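Local structure of glycerol uptake operon antiterminator regulatory protein (Listeria monocytogenes str. 4b, 3KTS) at residues Ser11-His17 with Ala175-Ser179; Ile74-Thr79 with Lys96-Met102; Ala104-Met110 with Pro128-Leu134. The protein probably senses glycerol 3-phosphate and acts as a transcription antiterminator that regulates the glycerol uptake operon. All coordinates share one frame; numbering follows the deposited sequence.

Contact 1. Residues Ser11-His17 with Ala175-Ser179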
ATOM      1  N   SER A  11       8.570  -9.707   1.246  1.00 88.60           N
ATOM      2  CA  SER A  11       9.044  -8.948   0.093  1.00 80.53           C
ATOM      3  C   SER A  11       7.939  -8.640  -0.909  1.00 81.85           C
ATOM      4  O   SER A  11       7.883  -7.539  -1.456  1.00 90.00           O
ATOM      5  CB  SER A  11      10.179  -9.698  -0.596  1.00 74.54           C
ATOM      6  OG  SER A  11      11.256  -9.882   0.302  1.00 87.38           O
ATOM      7  N   ILE A  12       7.077  -9.619  -1.156  1.00 72.07           N
ATOM      8  CA  ILE A  12       5.932  -9.433  -2.028  1.00 68.13           C
ATOM      9  C   ILE A  12       4.691  -9.229  -1.168  1.00 77.68           C
ATOM     10  O   ILE A  12       4.400 -10.012  -0.254  1.00 83.71           O
ATOM     11  CB  ILE A  12       5.758 -10.617  -3.027  1.00 69.39           C
ATOM     12  CG1 ILE A  12       6.663 -10.434  -4.243  1.00 61.68           C
ATOM     13  CG2 ILE A  12       4.334 -10.720  -3.548  1.00 79.78           C
ATOM     14  CD1 ILE A  12       8.038 -11.005  -4.081  1.00 76.35           C
ATOM     15  N   ILE A  13       3.995  -8.133  -1.437  1.00 77.48           N
ATOM     16  CA  ILE A  13       2.695  -7.886  -0.861  1.00 78.24           C
ATOM     17  C   ILE A  13       1.728  -7.942  -2.034  1.00 81.19           C
ATOM     18  O   ILE A  13       1.660  -7.000  -2.818  1.00 90.83           O
ATOM     19  CB  ILE A  13       2.635  -6.522  -0.151  1.00 75.78           C
ATOM     20  CG1 ILE A  13       3.786  -6.383   0.859  1.00 80.45           C
ATOM     21  CG2 ILE A  13       1.289  -6.356   0.534  1.00 89.67           C
ATOM     22  CD1 ILE A  13       3.850  -5.036   1.568  1.00 80.26           C
ATOM     23  N   PRO A  14       1.012  -9.070  -2.191  1.00 83.08           N
ATOM     24  CA  PRO A  14       0.084  -9.245  -3.306  1.00 78.50           C
ATOM     25  C   PRO A  14      -1.022  -8.199  -3.329  1.00 71.68           C
ATOM     26  O   PRO A  14      -1.497  -7.775  -2.276  1.00 77.58           O
ATOM     27  CB  PRO A  14      -0.507 -10.640  -3.055  1.00 79.51           C
ATOM     28  CG  PRO A  14      -0.274 -10.913  -1.624  1.00 64.69           C
ATOM     29  CD  PRO A  14       1.044 -10.266  -1.332  1.00 84.21           C
ATOM     30  N   ALA A  15      -1.413  -7.792  -4.530  1.00 72.06           N
ATOM     31  CA  ALA A  15      -2.407  -6.745  -4.708  1.00 76.98           C
ATOM     32  C   ALA A  15      -3.621  -7.281  -5.452  1.00 78.82           C
ATOM     33  O   ALA A  15      -3.529  -7.635  -6.624  1.00 83.71           O
ATOM     34  CB  ALA A  15      -1.795  -5.556  -5.451  1.00 76.78           C
ATOM     35  N   ALA A  16      -4.757  -7.334  -4.763  1.00 76.57           N
ATOM     36  CA  ALA A  16      -5.981  -7.888  -5.323  1.00 77.14           C
ATOM     37  C   ALA A  16      -6.824  -6.832  -6.025  1.00 84.05           C
ATOM     38  O   ALA A  16      -7.148  -5.803  -5.430  1.00 88.23           O
ATOM     39  CB  ALA A  16      -6.799  -8.568  -4.228  1.00 82.40           C
ATOM     40  N   HIS A  17      -7.169  -7.101  -7.286  1.00 86.09           N
ATOM     41  CA  HIS A  17      -8.121  -6.293  -8.053  1.00 85.79           C
ATOM     42  C   HIS A  17      -9.538  -6.829  -7.888  1.00 92.32           C
ATOM     43  O   HIS A  17     -10.517  -6.080  -7.984  1.00 93.62           O
ATOM     44  CB  HIS A  17      -7.780  -6.325  -9.544  1.00 88.65           C
ATOM     45  CG  HIS A  17      -6.562  -5.541  -9.911  1.00 86.69           C
ATOM     46  ND1 HIS A  17      -6.582  -4.176 -10.097  1.00106.01           N
ATOM     47  CD2 HIS A  17      -5.288  -5.934 -10.145  1.00 91.68           C
ATOM     48  CE1 HIS A  17      -5.372  -3.760 -10.427  1.00105.93           C
ATOM     49  NE2 HIS A  17      -4.566  -4.806 -10.456  1.00 93.45           N
ATOM     50  N   ALA A 175       9.595  -3.352   0.798  1.00 81.38           N
ATOM     51  CA  ALA A 175       8.811  -4.421   0.161  1.00 78.40           C
ATOM     52  C   ALA A 175       8.271  -3.961  -1.192  1.00 77.83           C
ATOM     53  O   ALA A 175       8.433  -2.804  -1.580  1.00 85.46           O
ATOM     54  CB  ALA A 175       7.656  -4.883   1.062  1.00 63.35           C
ATOM     55  N   VAL A 176       7.628  -4.885  -1.899  1.00 73.17           N
ATOM     56  CA  VAL A 176       7.063  -4.636  -3.213  1.00 68.81           C
ATOM     57  C   VAL A 176       5.569  -4.946  -3.171  1.00 74.09           C
ATOM     58  O   VAL A 176       5.165  -5.927  -2.557  1.00 82.14           O
ATOM     59  CB  VAL A 176       7.764  -5.514  -4.278  1.00 67.68           C
ATOM     60  CG1 VAL A 176       7.070  -5.429  -5.627  1.00 79.44           C
ATOM     61  CG2 VAL A 176       9.216  -5.110  -4.422  1.00 64.54           C
ATOM     62  N   THR A 177       4.748  -4.095  -3.784  1.00 78.88           N
ATOM     63  CA  THR A 177       3.355  -4.454  -4.056  1.00 79.10           C
ATOM     64  C   THR A 177       3.185  -4.725  -5.535  1.00 80.09           C
ATOM     65  O   THR A 177       3.767  -4.029  -6.371  1.00 80.70           O
ATOM     66  CB  THR A 177       2.336  -3.375  -3.629  1.00 74.33           C
ATOM     67  OG1 THR A 177       2.743  -2.100  -4.130  1.00 89.25           O
ATOM     68  CG2 THR A 177       2.220  -3.313  -2.130  1.00 82.25           C
ATOM     69  N   THR A 178       2.379  -5.735  -5.849  1.00 76.00           N
ATOM     70  CA  THR A 178       2.200  -6.183  -7.224  1.00 75.00           C
ATOM     71  C   THR A 178       0.971  -7.079  -7.397  1.00 75.87           C
ATOM     72  O   THR A 178       0.595  -7.833  -6.496  1.00 75.95           O
ATOM     73  CB  THR A 178       3.467  -6.918  -7.742  1.00 70.19           C
ATOM     74  OG1 THR A 178       3.233  -7.415  -9.063  1.00 85.20           O
ATOM     75  CG2 THR A 178       3.852  -8.059  -6.820  1.00 62.14           C
ATOM     76  N   SER A 179       0.344  -6.978  -8.562  1.00 74.97           N
ATOM     77  CA  SER A 179      -0.738  -7.879  -8.925  1.00 79.17           C
ATOM     78  C   SER A 179      -0.295  -8.839 -10.026  1.00 86.37           C
ATOM     79  O   SER A 179      -1.127  -9.485 -10.662  1.00 96.10           O
ATOM     80  CB  SER A 179      -1.976  -7.097  -9.355  1.00 73.64           C
ATOM     81  OG  SER A 179      -1.670  -6.161 -10.366  1.00 80.52           O
TER
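Ile13 and Thr177 pair side by side on two parallel strands, and their side chains pack closely in the buried part of the contact. The two side chains run at a slant to one another, with Ile13 CB 3.8 Å from Thr177 CG2. The torsion of Ile13 (chi1 -53°) sets CG1 next to its own backbone nitrogen. This carries Ile13 CD1 back along the neighbouring strand, to 3.8 Å from Ala175 CB. In Thr177, chi1 of 49° leaves the methyl for Ile13, while OG1 is hydrogen-bonded to Glu132. Val34 and Ile154, from the strands on either side of the pair, pack on the same cluster.

The backbones are laced in parallel fashion. Ile13 N gives a hydrogen bond of 2.7 Å to Val176 O, and Val176 N one of 2.7 Å to Ser11 O. The step from Thr178 N to Ile13 O is weak, at 3.4 Å. Ala15 N then bonds to Thr178 O at 2.8 Å, approaching from above the carbonyl plane.

Strand 12-16 is the first of the TIM barrel and strand 173-178 the last, and here they close the sheet on itself. Ile13 and Thr177 face inward. Ile12, Val176, Pro14 and Thr178 face the outer layer, where helix 162-169 covers Val176. Ile12 CG2 and Thr178 CG2 approach only to 4.2 Å on that face.

Past the strand ends the contact loosens. His17 is exposed and Ser179 partly so. The edge of the imidazole meets the serine: His17 NE2 donates to Ser179 OG at 3.2 Å, close to the ring plane but bent, at 138°. Ser179 OG also hydrogen-bonds an unidentified molecule, probably from the crystallisation liquor, at the C-terminal end of the strands, where TIM barrels commonly bind ligands.

Contact 2. Residues Ile74-Thr79 with Lys96-Met102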
ATOM      1  N   ILE A  74     -12.817   8.277   6.045  1.00 73.46           N
ATOM      2  CA  ILE A  74     -11.662   7.648   6.681  1.00 76.03           C
ATOM      3  C   ILE A  74     -12.044   7.181   8.080  1.00 77.94           C
ATOM      4  O   ILE A  74     -11.665   6.082   8.494  1.00 80.35           O
ATOM      5  CB  ILE A  74     -10.418   8.577   6.669  1.00 75.71           C
ATOM      6  CG1 ILE A  74     -10.001   8.882   5.223  1.00 72.45           C
ATOM      7  CG2 ILE A  74      -9.238   7.963   7.424  1.00 79.75           C
ATOM      8  CD1 ILE A  74      -9.972   7.669   4.276  1.00 59.95           C
ATOM      9  N   ASP A  75     -12.832   8.007   8.772  1.00 81.22           N
ATOM     10  CA  ASP A  75     -13.477   7.642  10.041  1.00 80.22           C
ATOM     11  C   ASP A  75     -14.208   6.302   9.948  1.00 78.55           C
ATOM     12  O   ASP A  75     -14.035   5.446  10.808  1.00 78.06           O
ATOM     13  CB  ASP A  75     -14.451   8.743  10.485  1.00 77.43           C
ATOM     14  CG  ASP A  75     -13.745   9.932  11.109  1.00 90.38           C
ATOM     15  OD1 ASP A  75     -12.751   9.705  11.830  1.00 86.60           O
ATOM     16  OD2 ASP A  75     -14.184  11.087  10.889  1.00 82.32           O
ATOM     17  N   PHE A  76     -14.996   6.137   8.884  1.00 80.90           N
ATOM     18  CA  PHE A  76     -15.728   4.905   8.573  1.00 80.57           C
ATOM     19  C   PHE A  76     -14.810   3.702   8.390  1.00 83.83           C
ATOM     20  O   PHE A  76     -15.105   2.609   8.877  1.00 84.67           O
ATOM     21  CB  PHE A  76     -16.562   5.133   7.313  1.00 79.24           C
ATOM     22  CG  PHE A  76     -17.276   3.911   6.796  1.00 75.26           C
ATOM     23  CD1 PHE A  76     -16.931   3.365   5.562  1.00 81.90           C
ATOM     24  CD2 PHE A  76     -18.314   3.331   7.516  1.00 75.04           C
ATOM     25  CE1 PHE A  76     -17.592   2.255   5.062  1.00 76.54           C
ATOM     26  CE2 PHE A  76     -18.979   2.214   7.028  1.00 64.35           C
ATOM     27  CZ  PHE A  76     -18.626   1.682   5.793  1.00 76.46           C
ATOM     28  N   LEU A  77     -13.694   3.914   7.699  1.00 86.65           N
ATOM     29  CA  LEU A  77     -12.728   2.850   7.449  1.00 81.35           C
ATOM     30  C   LEU A  77     -12.039   2.407   8.721  1.00 81.96           C
ATOM     31  O   LEU A  77     -11.740   1.229   8.880  1.00 91.29           O
ATOM     32  CB  LEU A  77     -11.682   3.290   6.426  1.00 77.96           C
ATOM     33  CG  LEU A  77     -12.148   3.607   5.006  1.00 69.44           C
ATOM     34  CD1 LEU A  77     -10.945   3.906   4.144  1.00 58.43           C
ATOM     35  CD2 LEU A  77     -12.966   2.468   4.415  1.00 72.48           C
ATOM     36  N   CYS A  78     -11.808   3.354   9.626  1.00 79.59           N
ATOM     37  CA  CYS A  78     -11.065   3.091  10.854  1.00 85.32           C
ATOM     38  C   CYS A  78     -11.923   2.551  11.990  1.00 87.88           C
ATOM     39  O   CYS A  78     -11.466   1.715  12.770  1.00 92.52           O
ATOM     40  CB  CYS A  78     -10.358   4.360  11.316  1.00 91.58           C
ATOM     41  SG  CYS A  78      -9.088   4.951  10.180  1.00 92.81           S
ATOM     42  N   THR A  79     -13.159   3.037  12.086  1.00 91.94           N
ATOM     43  CA  THR A  79     -14.066   2.644  13.164  1.00 87.78           C
ATOM     44  C   THR A  79     -14.981   1.475  12.794  1.00 91.03           C
ATOM     45  O   THR A  79     -15.302   0.655  13.653  1.00 97.97           O
ATOM     46  CB  THR A  79     -14.933   3.830  13.677  1.00 87.76           C
ATOM     47  OG1 THR A  79     -15.741   4.344  12.607  1.00 83.71           O
ATOM     48  CG2 THR A  79     -14.061   4.950  14.248  1.00 70.45           C
ATOM     49  N   LYS A  96      -5.746  11.848   9.101  1.00 78.75           N
ATOM     50  CA  LYS A  96      -6.874  11.263   9.810  1.00 82.30           C
ATOM     51  C   LYS A  96      -6.594   9.845  10.302  1.00 88.73           C
ATOM     52  O   LYS A  96      -6.936   9.510  11.440  1.00 94.39           O
ATOM     53  CB  LYS A  96      -8.138  11.283   8.945  1.00 76.56           C
ATOM     54  CG  LYS A  96      -9.427  11.174   9.749  1.00 79.57           C
ATOM     55  CD  LYS A  96      -9.701  12.457  10.527  1.00 87.37           C
ATOM     56  CE  LYS A  96     -10.644  12.214  11.685  1.00 93.81           C
ATOM     57  NZ  LYS A  96     -11.325  13.460  12.121  1.00 98.20           N
ATOM     58  N   ALA A  97      -5.968   9.027   9.453  1.00 80.13           N
ATOM     59  CA  ALA A  97      -5.657   7.639   9.803  1.00 79.06           C
ATOM     60  C   ALA A  97      -4.696   7.576  10.982  1.00 83.67           C
ATOM     61  O   ALA A  97      -4.813   6.708  11.845  1.00 81.63           O
ATOM     62  CB  ALA A  97      -5.083   6.902   8.619  1.00 73.37           C
ATOM     63  N   LYS A  98      -3.767   8.525  11.020  1.00 86.11           N
ATOM     64  CA  LYS A  98      -2.823   8.647  12.124  1.00 82.87           C
ATOM     65  C   LYS A  98      -3.484   9.002  13.456  1.00 82.24           C
ATOM     66  O   LYS A  98      -2.968   8.638  14.508  1.00 93.49           O
ATOM     67  CB  LYS A  98      -1.726   9.652  11.780  1.00 79.20           C
ATOM     68  CG  LYS A  98      -0.599   9.054  10.934  1.00 79.61           C
ATOM     69  CD  LYS A  98       0.369  10.124  10.451  1.00 77.60           C
ATOM     70  CE  LYS A  98       1.255  10.636  11.569  1.00 74.03           C
ATOM     71  NZ  LYS A  98       1.955  11.870  11.145  1.00 88.87           N
ATOM     72  N   GLN A  99      -4.624   9.692  13.409  1.00 79.81           N
ATOM     73  CA  GLN A  99      -5.388   9.997  14.622  1.00 73.60           C
ATOM     74  C   GLN A  99      -6.001   8.729  15.203  1.00 73.77           C
ATOM     75  O   GLN A  99      -6.085   8.579  16.421  1.00 83.41           O
ATOM     76  CB  GLN A  99      -6.488  11.034  14.359  1.00 67.55           C
ATOM     77  CG  GLN A  99      -5.990  12.347  13.796  1.00 63.53           C
ATOM     78  CD  GLN A  99      -6.971  13.496  13.981  1.00 83.34           C
ATOM     79  OE1 GLN A  99      -8.121  13.432  13.543  1.00 77.24           O
ATOM     80  NE2 GLN A  99      -6.507  14.565  14.618  1.00 91.93           N
ATOM     81  N   HIS A 100      -6.407   7.816  14.323  1.00 72.87           N
ATOM     82  CA  HIS A 100      -7.019   6.552  14.718  1.00 72.90           C
ATOM     83  C   HIS A 100      -5.984   5.464  14.930  1.00 78.90           C
ATOM     84  O   HIS A 100      -6.344   4.287  15.034  1.00 88.64           O
ATOM     85  CB  HIS A 100      -8.003   6.077  13.653  1.00 74.45           C
ATOM     86  CG  HIS A 100      -9.223   6.929  13.529  1.00 72.73           C
ATOM     87  ND1 HIS A 100     -10.379   6.680  14.236  1.00 88.65           N
ATOM     88  CD2 HIS A 100      -9.472   8.022  12.771  1.00 79.28           C
ATOM     89  CE1 HIS A 100     -11.289   7.584  13.922  1.00 81.83           C
ATOM     90  NE2 HIS A 100     -10.765   8.410  13.035  1.00 95.65           N
ATOM     91  N   LYS A 101      -4.711   5.863  14.978  1.00 77.80           N
ATOM     92  CA  LYS A 101      -3.570   4.956  15.148  1.00 81.58           C
ATOM     93  C   LYS A 101      -3.562   3.836  14.101  1.00 84.96           C
ATOM     94  O   LYS A 101      -3.324   2.670  14.423  1.00 92.81           O
ATOM     95  CB  LYS A 101      -3.495   4.408  16.584  1.00 81.61           C
ATOM     96  CG  LYS A 101      -3.528   5.483  17.671  1.00 79.80           C
ATOM     97  CD  LYS A 101      -3.234   4.894  19.042  1.00 88.94           C
ATOM     98  CE  LYS A 101      -3.334   5.957  20.131  1.00 99.87           C
ATOM     99  NZ  LYS A 101      -3.258   5.361  21.498  1.00 90.64           N
ATOM    100  N   MET A 102      -3.848   4.216  12.854  1.00 84.43           N
ATOM    101  CA  MET A 102      -3.821   3.318  11.703  1.00 81.39           C
ATOM    102  C   MET A 102      -2.513   3.438  10.952  1.00 87.09           C
ATOM    103  O   MET A 102      -1.887   4.505  10.935  1.00 92.70           O
ATOM    104  CB  MET A 102      -4.946   3.654  10.735  1.00 78.75           C
ATOM    105  CG  MET A 102      -6.121   2.742  10.819  1.00 86.93           C
ATOM    106  SD  MET A 102      -6.002   1.315   9.730  1.00 73.13           S
ATOM    107  CE  MET A 102      -7.720   0.876   9.838  1.00 68.85           C
TER
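Ile74 and Cys78 of helix 71-81 face Lys96 and His100 at the end of helix 91-99, with CA atoms 6.8 Å apart for Ile74 and Lys96 and 6.6 Å for Cys78 and His100. The second helix finishes here in a Schellman motif. Lys101 takes positive phi, and Met102 N reaches back to Ala97 O.

His100 is touched in two ways. His100 NE2 donates to Asp75 OD1 at 2.7 Å. The bond meets the oxygen almost end-on but is bent at the hydrogen, to 143°. The carboxylate is turned 69° from the ring plane. Cys78 CB lies over one face of the same ring, 3.9 Å from its centroid and displaced toward the rim, as a CH-pi contact. Together these two contacts limit how the ring can turn.

Asp75 also draws in Lys96. A bend at chi2 (71°) brings the lysine chain past the aspartate, and Lys96 NZ makes a long salt bridge of 3.9 Å to Asp75 OD2. The imidazole N-H and the more distant lysine would probably stabilise the carboxylate charge. Nearer its backbone, Lys96 CB packs 3.8 Å from Ile74 CG2, the two side chains sliding past each other in opposite directions.

Deeper in, Cys78 SG lies 3.8 Å from Met102 CG. Met102 and Ala97 also touch Ile86 of strand 85-88. Polar links thus sit above an apolar base. This is the packing of two consecutive helices in the outer layer of a TIM barrel, with the intervening strand beneath them.

Contact 3. Residues Ala104-Met110 with Pro128-Leu134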
ATOM      1  N   ALA A 104      -0.833   4.333   8.158  1.00 83.87           N
ATOM      2  CA  ALA A 104      -1.097   5.206   7.024  1.00 77.98           C
ATOM      3  C   ALA A 104       0.076   5.207   6.049  1.00 79.46           C
ATOM      4  O   ALA A 104       1.148   5.744   6.349  1.00 84.01           O
ATOM      5  CB  ALA A 104      -1.397   6.609   7.500  1.00 75.56           C
ATOM      6  N   ILE A 105      -0.127   4.592   4.887  1.00 71.82           N
ATOM      7  CA  ILE A 105       0.872   4.638   3.818  1.00 79.07           C
ATOM      8  C   ILE A 105       0.438   5.586   2.682  1.00 79.68           C
ATOM      9  O   ILE A 105      -0.690   5.514   2.201  1.00 89.62           O
ATOM     10  CB  ILE A 105       1.347   3.203   3.359  1.00 83.02           C
ATOM     11  CG1 ILE A 105       1.385   3.067   1.834  1.00 72.54           C
ATOM     12  CG2 ILE A 105       0.538   2.060   4.048  1.00 65.48           C
ATOM     13  CD1 ILE A 105       1.831   1.699   1.371  1.00 90.76           C
ATOM     14  N   GLN A 106       1.330   6.495   2.293  1.00 81.43           N
ATOM     15  CA  GLN A 106       1.013   7.523   1.298  1.00 77.87           C
ATOM     16  C   GLN A 106       1.483   7.158  -0.102  1.00 81.62           C
ATOM     17  O   GLN A 106       2.654   6.847  -0.318  1.00 84.67           O
ATOM     18  CB  GLN A 106       1.609   8.870   1.696  1.00 80.46           C
ATOM     19  CG  GLN A 106       1.030  10.048   0.913  1.00 90.98           C
ATOM     20  CD  GLN A 106       1.870  11.303   1.012  1.00 94.75           C
ATOM     21  OE1 GLN A 106       2.053  12.019   0.027  1.00105.27           O
ATOM     22  NE2 GLN A 106       2.396  11.571   2.198  1.00103.92           N
ATOM     23  N   ARG A 107       0.558   7.222  -1.054  1.00 78.93           N
ATOM     24  CA  ARG A 107       0.832   6.815  -2.421  1.00 71.13           C
ATOM     25  C   ARG A 107       1.383   7.976  -3.227  1.00 77.07           C
ATOM     26  O   ARG A 107       0.818   9.069  -3.232  1.00 79.03           O
ATOM     27  CB  ARG A 107      -0.442   6.297  -3.069  1.00 76.27           C
ATOM     28  CG  ARG A 107      -0.190   5.254  -4.113  1.00 67.91           C
ATOM     29  CD  ARG A 107      -1.484   4.702  -4.662  1.00 79.28           C
ATOM     30  NE  ARG A 107      -1.278   3.459  -5.401  1.00 69.36           N
ATOM     31  CZ  ARG A 107      -2.190   2.898  -6.187  1.00 91.11           C
ATOM     32  NH1 ARG A 107      -3.387   3.463  -6.333  1.00 81.73           N
ATOM     33  NH2 ARG A 107      -1.914   1.761  -6.814  1.00106.75           N
ATOM     34  N   LEU A 108       2.492   7.730  -3.909  1.00 78.73           N
ATOM     35  CA  LEU A 108       3.127   8.743  -4.723  1.00 75.63           C
ATOM     36  C   LEU A 108       3.324   8.204  -6.129  1.00 74.57           C
ATOM     37  O   LEU A 108       3.719   7.051  -6.301  1.00 73.95           O
ATOM     38  CB  LEU A 108       4.474   9.121  -4.120  1.00 80.49           C
ATOM     39  CG  LEU A 108       4.804  10.611  -4.158  1.00 93.41           C
ATOM     40  CD1 LEU A 108       4.159  11.295  -2.967  1.00 99.12           C
ATOM     41  CD2 LEU A 108       6.309  10.831  -4.148  1.00 96.37           C
ATOM     42  N   PHE A 109       3.039   9.037  -7.127  1.00 72.84           N
ATOM     43  CA  PHE A 109       3.225   8.670  -8.528  1.00 63.59           C
ATOM     44  C   PHE A 109       4.428   9.398  -9.107  1.00 71.67           C
ATOM     45  O   PHE A 109       4.369  10.612  -9.337  1.00 70.91           O
ATOM     46  CB  PHE A 109       1.989   9.033  -9.359  1.00 66.88           C
ATOM     47  CG  PHE A 109       0.717   8.349  -8.923  1.00 77.67           C
ATOM     48  CD1 PHE A 109       0.701   6.997  -8.592  1.00 76.07           C
ATOM     49  CD2 PHE A 109      -0.478   9.058  -8.886  1.00 76.64           C
ATOM     50  CE1 PHE A 109      -0.483   6.374  -8.199  1.00 95.68           C
ATOM     51  CE2 PHE A 109      -1.663   8.444  -8.497  1.00 84.44           C
ATOM     52  CZ  PHE A 109      -1.668   7.099  -8.156  1.00 86.45           C
ATOM     53  N   MET A 110       5.513   8.663  -9.350  1.00 76.33           N
ATOM     54  CA  MET A 110       6.701   9.213 -10.019  1.00 81.15           C
ATOM     55  C   MET A 110       6.414   9.558 -11.489  1.00 84.91           C
ATOM     56  O   MET A 110       6.756   8.803 -12.401  1.00 87.67           O
ATOM     57  CB  MET A 110       7.900   8.256  -9.900  1.00 83.26           C
ATOM     58  CG  MET A 110       8.448   8.058  -8.468  1.00 94.83           C
ATOM     59  SD  MET A 110       8.844   9.593  -7.584  1.00109.25           S
ATOM     60  CE  MET A 110      10.091  10.294  -8.657  1.00101.01           C
ATOM     61  N   PRO A 128       3.789  10.429   6.809  1.00 79.79           N
ATOM     62  CA  PRO A 128       3.121   9.147   6.749  1.00 75.20           C
ATOM     63  C   PRO A 128       3.962   8.073   7.404  1.00 77.83           C
ATOM     64  O   PRO A 128       5.177   8.225   7.523  1.00 86.13           O
ATOM     65  CB  PRO A 128       3.009   8.888   5.251  1.00 73.39           C
ATOM     66  CG  PRO A 128       4.158   9.592   4.663  1.00 76.62           C
ATOM     67  CD  PRO A 128       4.354  10.816   5.500  1.00 85.58           C
ATOM     68  N   ASP A 129       3.310   6.998   7.828  1.00 82.54           N
ATOM     69  CA  ASP A 129       3.998   5.859   8.415  1.00 83.52           C
ATOM     70  C   ASP A 129       4.848   5.156   7.372  1.00 77.41           C
ATOM     71  O   ASP A 129       5.853   4.531   7.700  1.00 77.42           O
ATOM     72  CB  ASP A 129       2.992   4.870   9.010  1.00 85.44           C
ATOM     73  CG  ASP A 129       2.189   5.459  10.162  1.00 98.60           C
ATOM     74  OD1 ASP A 129       2.767   6.210  10.984  1.00109.48           O
ATOM     75  OD2 ASP A 129       0.976   5.162  10.249  1.00 94.68           O
ATOM     76  N   CYS A 130       4.439   5.281   6.113  1.00 82.53           N
ATOM     77  CA  CYS A 130       5.077   4.588   5.003  1.00 84.74           C
ATOM     78  C   CYS A 130       4.762   5.314   3.691  1.00 78.14           C
ATOM     79  O   CYS A 130       3.832   6.104   3.642  1.00 77.81           O
ATOM     80  CB  CYS A 130       4.553   3.153   4.959  1.00 77.32           C
ATOM     81  SG  CYS A 130       5.443   2.042   3.891  1.00 95.07           S
ATOM     82  N   ILE A 131       5.533   5.064   2.636  1.00 80.44           N
ATOM     83  CA  ILE A 131       5.180   5.580   1.301  1.00 83.87           C
ATOM     84  C   ILE A 131       5.253   4.530   0.202  1.00 78.81           C
ATOM     85  O   ILE A 131       6.248   3.838   0.070  1.00 82.22           O
ATOM     86  CB  ILE A 131       5.998   6.837   0.883  1.00 75.78           C
ATOM     87  CG1 ILE A 131       7.409   6.794   1.457  1.00 83.12           C
ATOM     88  CG2 ILE A 131       5.305   8.092   1.363  1.00 94.64           C
ATOM     89  CD1 ILE A 131       8.220   8.074   1.259  1.00 89.85           C
ATOM     90  N   GLU A 132       4.185   4.403  -0.576  1.00 74.68           N
ATOM     91  CA  GLU A 132       4.215   3.544  -1.762  1.00 74.89           C
ATOM     92  C   GLU A 132       4.602   4.388  -2.983  1.00 67.78           C
ATOM     93  O   GLU A 132       3.944   5.382  -3.287  1.00 64.04           O
ATOM     94  CB  GLU A 132       2.861   2.851  -1.973  1.00 60.69           C
ATOM     95  CG  GLU A 132       2.839   1.789  -3.061  1.00 73.10           C
ATOM     96  CD  GLU A 132       1.448   1.182  -3.280  1.00 81.62           C
ATOM     97  OE1 GLU A 132       0.489   1.930  -3.593  1.00 78.00           O
ATOM     98  OE2 GLU A 132       1.320  -0.057  -3.149  1.00 77.32           O
ATOM     99  N   LEU A 133       5.677   3.999  -3.662  1.00 68.62           N
ATOM    100  CA  LEU A 133       6.092   4.660  -4.905  1.00 70.08           C
ATOM    101  C   LEU A 133       5.704   3.847  -6.130  1.00 74.77           C
ATOM    102  O   LEU A 133       5.887   2.627  -6.164  1.00 74.82           O
ATOM    103  CB  LEU A 133       7.599   4.922  -4.921  1.00 67.30           C
ATOM    104  CG  LEU A 133       8.098   6.297  -4.457  1.00 85.42           C
ATOM    105  CD1 LEU A 133       7.892   6.532  -2.957  1.00 87.22           C
ATOM    106  CD2 LEU A 133       9.568   6.474  -4.836  1.00 74.04           C
ATOM    107  N   LEU A 134       5.152   4.534  -7.127  1.00 76.09           N
ATOM    108  CA  LEU A 134       4.790   3.923  -8.407  1.00 73.17           C
ATOM    109  C   LEU A 134       5.356   4.752  -9.563  1.00 76.33           C
ATOM    110  O   LEU A 134       5.346   5.978  -9.495  1.00 78.75           O
ATOM    111  CB  LEU A 134       3.273   3.776  -8.538  1.00 73.73           C
ATOM    112  CG  LEU A 134       2.568   2.957  -7.453  1.00 88.22           C
ATOM    113  CD1 LEU A 134       2.039   3.883  -6.391  1.00 87.30           C
ATOM    114  CD2 LEU A 134       1.442   2.110  -8.011  1.00 84.34           C
TER
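Leu134, Glu132 and Gln106 have the most surface buried where strands 103-109 and 130-134 run side by side. Leu134 spreads its two methyls along Arg107. Leu134 CD1 sits 3.5 Å from Arg107 CG, and Leu134 CD2 lies 3.6 Å from Arg107 NH2. Leu134 CD1 also approaches Phe109 CE1 at 4.0 Å, with the two side chains pointing the same way.

Glu132 lies alongside Arg107. Its CG is trans to the backbone nitrogen (chi1 -172°), and the chain is extended beyond it. Glu132 OE1 forms a salt bridge with Arg107 NE at 3.0 Å. The bond is a single one, from NE, and the guanidinium and carboxylate planes are 40° apart. OE2 is held by Thr177, so both oxygens of this buried acid have a partner. His60 also touches the pair, and Arg107 lies beside an unidentified bound molecule, probably from the crystallisation liquor.

Gln106 points to the opposite face of the sheet. Gln106 CB meets Ile131 CG2 at 3.8 Å, and the extended chain brings Gln106 NE2 3.6 Å from Pro128 CG, under helix 113-126. Gln106 N bonds to Cys130 O at 2.9 Å, and its O accepts from Glu132 N. At the start of the ladder, Ala104 N bonds to Asp129 OD2, 2.9 Å away. The two strands and helix 113-126 form one beta-alpha-beta crossover, the repeating unit of the TIM barrel.

In the fold
Contacts 1 and 3 are both buried and belong to the same parallel sheet; contact 2 is only partly buried and lies among the outer helices. Contact 1 joins strands from the two ends of the chain, whereas contacts 2 and 3 join elements close in sequence. Contacts 1 and 3 meet inside the barrel through the Thr177 and Glu132 side chains. Backbone ladders dominate both. Contact 2 is carried mainly by side chains, with no backbone hydrogen bond between its segments. Its centre is about 23 Å from that of contact 1, across the middle of the chain. It touches contact 3 where Ala97 packs on Ala104; helix 91-99 and strand 103-109 follow each other in the chain.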